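Side-chain contacts in SusD homolog (Bacteroides thetaiotaomicron VPI-5482, PDB 3FDH), which probably binds glycans at the bacterial surface, as a member of the SusD/RagB family of outer-membrane lipoproteins that work in nutrient uptake: residues Gly81-Leu86 with Asp129-Gln134; Ser469-Ala472 with Glu476-Ala479. All blocks are in the same frame, centred on the assembly; numbering follows the deposited sequence.

Contact 1: residues Gly81-Leu86 with Asp129-Gln134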
ATOM      1  N   GLY A  81       4.957  -4.717  15.213  1.00 30.99           N
ATOM      2  CA  GLY A  81       4.818  -3.262  15.043  1.00 31.85           C
ATOM      3  C   GLY A  81       3.382  -2.806  14.827  1.00 31.27           C
ATOM      4  O   GLY A  81       2.939  -1.797  15.376  1.00 28.93           O
ATOM      5  N   ILE A  82       2.652  -3.592  14.055  1.00 29.63           N
ATOM      6  CA  ILE A  82       1.259  -3.307  13.765  1.00 29.78           C
ATOM      7  C   ILE A  82       0.428  -3.439  15.052  1.00 29.86           C
ATOM      8  O   ILE A  82      -0.375  -2.577  15.370  1.00 32.05           O
ATOM      9  CB  ILE A  82       0.725  -4.201  12.641  1.00 30.53           C
ATOM     10  CG1 ILE A  82       1.397  -3.804  11.310  1.00 32.99           C
ATOM     11  CG2 ILE A  82      -0.794  -4.086  12.551  1.00 30.39           C
ATOM     12  CD1 ILE A  82       1.359  -4.949  10.257  1.00 32.37           C
ATOM     13  N   TYR A  83       0.665  -4.506  15.799  1.00 29.44           N
ATOM     14  CA  TYR A  83      -0.031  -4.723  17.071  1.00 28.69           C
ATOM     15  C   TYR A  83       0.334  -3.633  18.075  1.00 29.48           C
ATOM     16  O   TYR A  83      -0.516  -3.115  18.790  1.00 29.33           O
ATOM     17  CB  TYR A  83       0.215  -6.109  17.651  1.00 29.90           C
ATOM     18  CG  TYR A  83      -0.682  -7.163  17.041  1.00 32.91           C
ATOM     19  CD1 TYR A  83      -1.991  -7.304  17.478  1.00 35.28           C
ATOM     20  CD2 TYR A  83      -0.213  -8.031  16.055  1.00 32.84           C
ATOM     21  CE1 TYR A  83      -2.818  -8.267  16.952  1.00 34.79           C
ATOM     22  CE2 TYR A  83      -1.045  -9.007  15.499  1.00 33.29           C
ATOM     23  CZ  TYR A  83      -2.351  -9.118  15.954  1.00 29.03           C
ATOM     24  OH  TYR A  83      -3.224 -10.063  15.443  1.00 26.68           O
ATOM     25  N   SER A  84       1.586  -3.230  18.057  1.00 29.42           N
ATOM     26  CA  SER A  84       2.037  -2.144  18.944  1.00 31.35           C
ATOM     27  C   SER A  84       1.298  -0.820  18.655  1.00 30.22           C
ATOM     28  O   SER A  84       0.895  -0.097  19.556  1.00 29.77           O
ATOM     29  CB  SER A  84       3.547  -1.912  18.793  1.00 31.84           C
ATOM     30  OG  SER A  84       3.936  -0.810  19.605  1.00 39.05           O
ATOM     31  N   SER A  85       1.164  -0.504  17.377  1.00 30.32           N
ATOM     32  CA  SER A  85       0.512   0.739  16.951  1.00 29.22           C
ATOM     33  C   SER A  85      -0.965   0.675  17.277  1.00 31.15           C
ATOM     34  O   SER A  85      -1.555   1.668  17.673  1.00 31.72           O
ATOM     35  CB  SER A  85       0.725   0.993  15.458  1.00 28.90           C
ATOM     36  OG  SER A  85       2.092   1.070  15.145  1.00 29.60           O
ATOM     37  N   LEU A  86      -1.536  -0.529  17.170  1.00 32.01           N
ATOM     38  CA  LEU A  86      -2.957  -0.760  17.483  1.00 29.90           C
ATOM     39  C   LEU A  86      -3.193  -0.557  18.963  1.00 29.14           C
ATOM     40  O   LEU A  86      -4.133   0.114  19.374  1.00 27.89           O
ATOM     41  CB  LEU A  86      -3.422  -2.165  17.061  1.00 30.51           C
ATOM     42  CG  LEU A  86      -4.849  -2.597  17.434  1.00 32.69           C
ATOM     43  CD1 LEU A  86      -5.845  -1.605  16.910  1.00 29.80           C
ATOM     44  CD2 LEU A  86      -5.213  -4.013  16.906  1.00 26.69           C
ATOM     45  N   ASP A 129      -7.223 -14.485   9.649  1.00 28.06           N
ATOM     46  CA  ASP A 129      -7.748 -14.660  10.998  1.00 29.86           C
ATOM     47  C   ASP A 129      -6.583 -14.420  11.941  1.00 30.71           C
ATOM     48  O   ASP A 129      -5.463 -14.913  11.706  1.00 29.06           O
ATOM     49  CB  ASP A 129      -8.269 -16.054  11.230  1.00 30.35           C
ATOM     50  CG  ASP A 129      -9.569 -16.335  10.485  1.00 30.86           C
ATOM     51  OD1 ASP A 129      -9.964 -15.586   9.565  1.00 32.97           O
ATOM     52  OD2 ASP A 129     -10.177 -17.339  10.843  1.00 31.11           O
ATOM     53  N   ALA A 130      -6.864 -13.740  13.048  1.00 27.09           N
ATOM     54  CA  ALA A 130      -5.786 -13.299  13.926  1.00 25.41           C
ATOM     55  C   ALA A 130      -6.315 -12.631  15.195  1.00 27.15           C
ATOM     56  O   ALA A 130      -7.476 -12.205  15.235  1.00 28.08           O
ATOM     57  CB  ALA A 130      -4.889 -12.261  13.117  1.00 23.48           C
ATOM     58  N   PRO A 131      -5.491 -12.583  16.261  1.00 27.98           N
ATOM     59  CA  PRO A 131      -5.965 -11.904  17.460  1.00 29.36           C
ATOM     60  C   PRO A 131      -6.247 -10.454  17.168  1.00 29.77           C
ATOM     61  O   PRO A 131      -5.564  -9.836  16.344  1.00 27.76           O
ATOM     62  CB  PRO A 131      -4.794 -12.045  18.447  1.00 31.63           C
ATOM     63  CG  PRO A 131      -4.025 -13.277  17.972  1.00 29.28           C
ATOM     64  CD  PRO A 131      -4.232 -13.330  16.473  1.00 28.35           C
ATOM     65  N   CYS A 132      -7.276  -9.927  17.809  1.00 29.54           N
ATOM     66  CA  CYS A 132      -7.609  -8.510  17.641  1.00 30.84           C
ATOM     67  C   CYS A 132      -8.430  -7.972  18.813  1.00 31.65           C
ATOM     68  O   CYS A 132      -7.959  -7.181  19.621  1.00 31.58           O
ATOM     69  CB  CYS A 132      -8.363  -8.320  16.331  1.00 29.26           C
ATOM     70  SG  CYS A 132      -8.678  -6.596  15.896  1.00 32.09           S
ATOM     71  N   SER A 133      -9.650  -8.456  18.893  1.00 32.12           N
ATOM     72  CA  SER A 133     -10.578  -8.043  19.951  1.00 32.05           C
ATOM     73  C   SER A 133     -10.016  -8.277  21.344  1.00 34.38           C
ATOM     74  O   SER A 133     -10.349  -7.565  22.288  1.00 34.71           O
ATOM     75  CB  SER A 133     -11.915  -8.791  19.812  1.00 31.29           C
ATOM     76  OG  SER A 133     -11.817 -10.168  20.172  1.00 32.18           O
ATOM     77  N   GLN A 134      -9.136  -9.259  21.460  1.00 36.31           N
ATOM     78  CA  GLN A 134      -8.555  -9.615  22.760  1.00 38.57           C
ATOM     79  C   GLN A 134      -7.097  -9.229  22.882  1.00 40.79           C
ATOM     80  O   GLN A 134      -6.511  -9.331  23.944  1.00 42.01           O
ATOM     81  CB  GLN A 134      -8.762 -11.099  23.065  1.00 38.41           C
ATOM     82  CG  GLN A 134     -10.230 -11.412  23.223  1.00 36.89           C
ATOM     83  CD  GLN A 134     -10.512 -12.815  23.700  1.00 38.72           C
ATOM     84  OE1 GLN A 134      -9.598 -13.620  23.887  1.00 37.50           O
ATOM     85  NE2 GLN A 134     -11.794 -13.119  23.910  1.00 40.31           N
TER
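Tyr83 of helix 76-95 reaches across to Pro131 and ends in a hydrogen bond from its hydroxyl to the backbone carbonyl, OH to O 2.5 Å. The side chain leaves the helix with CG anti to the carbonyl carbon and beside the backbone N (chi1 -82°), a course that takes the end of the ring to the Asp129-Gln134 segment. CB and CG lie too near the helix to meet that segment; the side chain also packs on Ile123 of helix 106-127, and its ring meets that of Trp79, one turn earlier on the same helix. Farther out, CE1 and CZ come near Pro131 O, at 3.2 Å for CE1, and this oxygen sits at the ring edge and in the ring plane. The hydroxyl approaches from one side of the carbonyl, with a C=O...OH angle of 135°, tilted 18° from the carbonyl plane. Around it close the methyl of Ala130, CB to Tyr83 OH 3.6 Å, and the proline ring, whose CD lies 3.6 Å from Tyr83 OH. Residues 130-131 pair with strand 151-152 in a small antiparallel sheet of this largely helical SusD-like fold, so the tyrosine ties helix 76-95 to the strand that follows helix 106-127. A phenylalanine in its place would probably keep much of the ring packing but leave Pro131 O without its phenolic donor and the link from helix 76-95 to this strand weaker. One turn on, Leu86 points toward the same segment and sets CD2 4.4 Å from SG of Cys132, a loose apolar touch; Cys132 O is in turn hydrogen-bonded by Arg90 NH1, from the next turn of helix 76-95.

Contact 2: residues Ser469-Ala472 with Glu476-Ala479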
ATOM      1  N   SER A 469       6.613 -14.456  17.245  1.00 31.10           N
ATOM      2  CA  SER A 469       6.446 -13.976  18.597  1.00 32.34           C
ATOM      3  C   SER A 469       5.181 -14.564  19.143  1.00 32.38           C
ATOM      4  O   SER A 469       5.088 -14.872  20.315  1.00 32.44           O
ATOM      5  CB  SER A 469       6.386 -12.463  18.674  1.00 32.15           C
ATOM      6  OG  SER A 469       7.707 -11.941  18.610  1.00 39.61           O
ATOM      7  N   ASP A 470       4.214 -14.747  18.250  1.00 32.91           N
ATOM      8  CA  ASP A 470       2.892 -15.265  18.634  1.00 32.87           C
ATOM      9  C   ASP A 470       2.745 -16.762  18.415  1.00 33.03           C
ATOM     10  O   ASP A 470       1.958 -17.425  19.092  1.00 33.11           O
ATOM     11  CB  ASP A 470       1.776 -14.435  17.984  1.00 32.93           C
ATOM     12  CG  ASP A 470       1.500 -13.183  18.779  1.00 34.02           C
ATOM     13  OD1 ASP A 470       1.357 -13.334  20.000  1.00 46.33           O
ATOM     14  OD2 ASP A 470       1.456 -12.064  18.246  1.00 37.78           O
ATOM     15  N   THR A 471       3.541 -17.318  17.506  1.00 33.30           N
ATOM     16  CA  THR A 471       3.479 -18.773  17.294  1.00 33.89           C
ATOM     17  C   THR A 471       4.106 -19.379  18.545  1.00 37.45           C
ATOM     18  O   THR A 471       3.798 -20.513  18.951  1.00 39.37           O
ATOM     19  CB  THR A 471       4.216 -19.260  16.040  1.00 33.63           C
ATOM     20  OG1 THR A 471       5.609 -18.958  16.164  1.00 34.71           O
ATOM     21  CG2 THR A 471       3.659 -18.598  14.758  1.00 31.78           C
ATOM     22  N   ALA A 472       4.944 -18.577  19.201  1.00 38.05           N
ATOM     23  CA  ALA A 472       5.613 -19.016  20.434  1.00 38.90           C
ATOM     24  C   ALA A 472       4.678 -18.888  21.629  1.00 39.61           C
ATOM     25  O   ALA A 472       4.443 -19.835  22.396  1.00 40.53           O
ATOM     26  CB  ALA A 472       6.854 -18.186  20.694  1.00 38.96           C
ATOM     27  N   GLU A 476      -2.839 -20.987  19.745  1.00 33.91           N
ATOM     28  CA  GLU A 476      -3.869 -20.912  18.709  1.00 34.54           C
ATOM     29  C   GLU A 476      -3.235 -20.435  17.418  1.00 33.81           C
ATOM     30  O   GLU A 476      -3.492 -20.952  16.326  1.00 34.33           O
ATOM     31  CB  GLU A 476      -4.979 -19.961  19.142  1.00 36.60           C
ATOM     32  CG  GLU A 476      -6.221 -20.042  18.291  1.00 41.80           C
ATOM     33  CD  GLU A 476      -7.432 -19.400  18.965  1.00 43.19           C
ATOM     34  OE1 GLU A 476      -7.381 -19.142  20.194  1.00 56.27           O
ATOM     35  OE2 GLU A 476      -8.448 -19.220  18.278  1.00 43.74           O
ATOM     36  N   VAL A 477      -2.337 -19.484  17.587  1.00 31.89           N
ATOM     37  CA  VAL A 477      -1.637 -18.902  16.450  1.00 31.44           C
ATOM     38  C   VAL A 477      -0.614 -19.934  15.976  1.00 32.52           C
ATOM     39  O   VAL A 477      -0.369 -20.097  14.784  1.00 33.75           O
ATOM     40  CB  VAL A 477      -0.979 -17.564  16.809  1.00 31.35           C
ATOM     41  CG1 VAL A 477      -0.208 -17.009  15.600  1.00 30.00           C
ATOM     42  CG2 VAL A 477      -2.035 -16.542  17.242  1.00 30.43           C
ATOM     43  N   LYS A 478      -0.029 -20.644  16.925  1.00 31.41           N
ATOM     44  CA  LYS A 478       0.953 -21.672  16.576  1.00 31.07           C
ATOM     45  C   LYS A 478       0.264 -22.727  15.726  1.00 30.50           C
ATOM     46  O   LYS A 478       0.766 -23.148  14.684  1.00 32.61           O
ATOM     47  CB  LYS A 478       1.545 -22.347  17.816  1.00 31.86           C
ATOM     48  CG  LYS A 478       2.586 -23.415  17.480  1.00 33.54           C
ATOM     49  CD  LYS A 478       3.064 -24.152  18.731  1.00 38.08           C
ATOM     50  CE  LYS A 478       4.302 -24.997  18.417  1.00 42.97           C
ATOM     51  NZ  LYS A 478       4.665 -25.969  19.505  1.00 47.34           N
ATOM     52  N   ALA A 479      -0.922 -23.119  16.158  1.00 29.48           N
ATOM     53  CA  ALA A 479      -1.662 -24.153  15.446  1.00 28.60           C
ATOM     54  C   ALA A 479      -2.019 -23.678  14.035  1.00 29.31           C
ATOM     55  O   ALA A 479      -1.903 -24.448  13.082  1.00 28.27           O
ATOM     56  CB  ALA A 479      -2.925 -24.566  16.225  1.00 25.89           C
TER
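Val477 lays its CB over the carbonyl of Asp470, 3.7 Å from Asp470 O, while its CG1 reaches CB of the same aspartate at 4.0 Å. That methyl stands anti to the valine's backbone N (chi1 178°) and also comes within 4.3 Å of Thr471 CG2. The carboxylate of Asp470 takes no part in this packing: its OD2 accepts a hydrogen bond from Trp79 NE1 on helix 76-95. Beside the valine, Lys478 packs through the root of its side chain. Its CB lies 3.1 Å from Thr471 O, a tight carbon-to-oxygen contact, and CG and CD follow past the same oxygen before the extended chain carries its amine away from the other segment. The backbones are close, with CA of Thr471 3.9 Å from CA of Lys478, and no hydrogen bond crosses between the two segments. Thr471 OG1 instead bonds back to Asn468 O, within its own helical region. Between the segments, Asn474 is the N-cap of helix 475-481, its OD1 accepting from the backbone N of both Glu476 and Val477. Such close van der Waals packing is that of two consecutive short helices, 468-473 and 475-481, set against each other across a one-residue link at Asn474.

How the contacts relate
The two contacts lie on the same side of the chain's centre, their own centres about 13 Å apart, and follow one another in sequence: contact 1 closes before contact 2 opens. They meet directly where Pro131 CG packs on Val477 CG2 at 3.9 Å. Helix 76-95 serves both, since the ring of Trp79 meets that of Tyr83 in contact 1 and its NE1 hydrogen-bonds Asp470 of contact 2. Tyr466 is a second bridge, its hydroxyl hydrogen-bonded to Asp129 O and its side chain touching Val477. Contact 1 joins early parts of the chain, whereas contact 2 is local to its C-terminal region; these links seat the late pair of short helices against the early helix and the small two-stranded sheet.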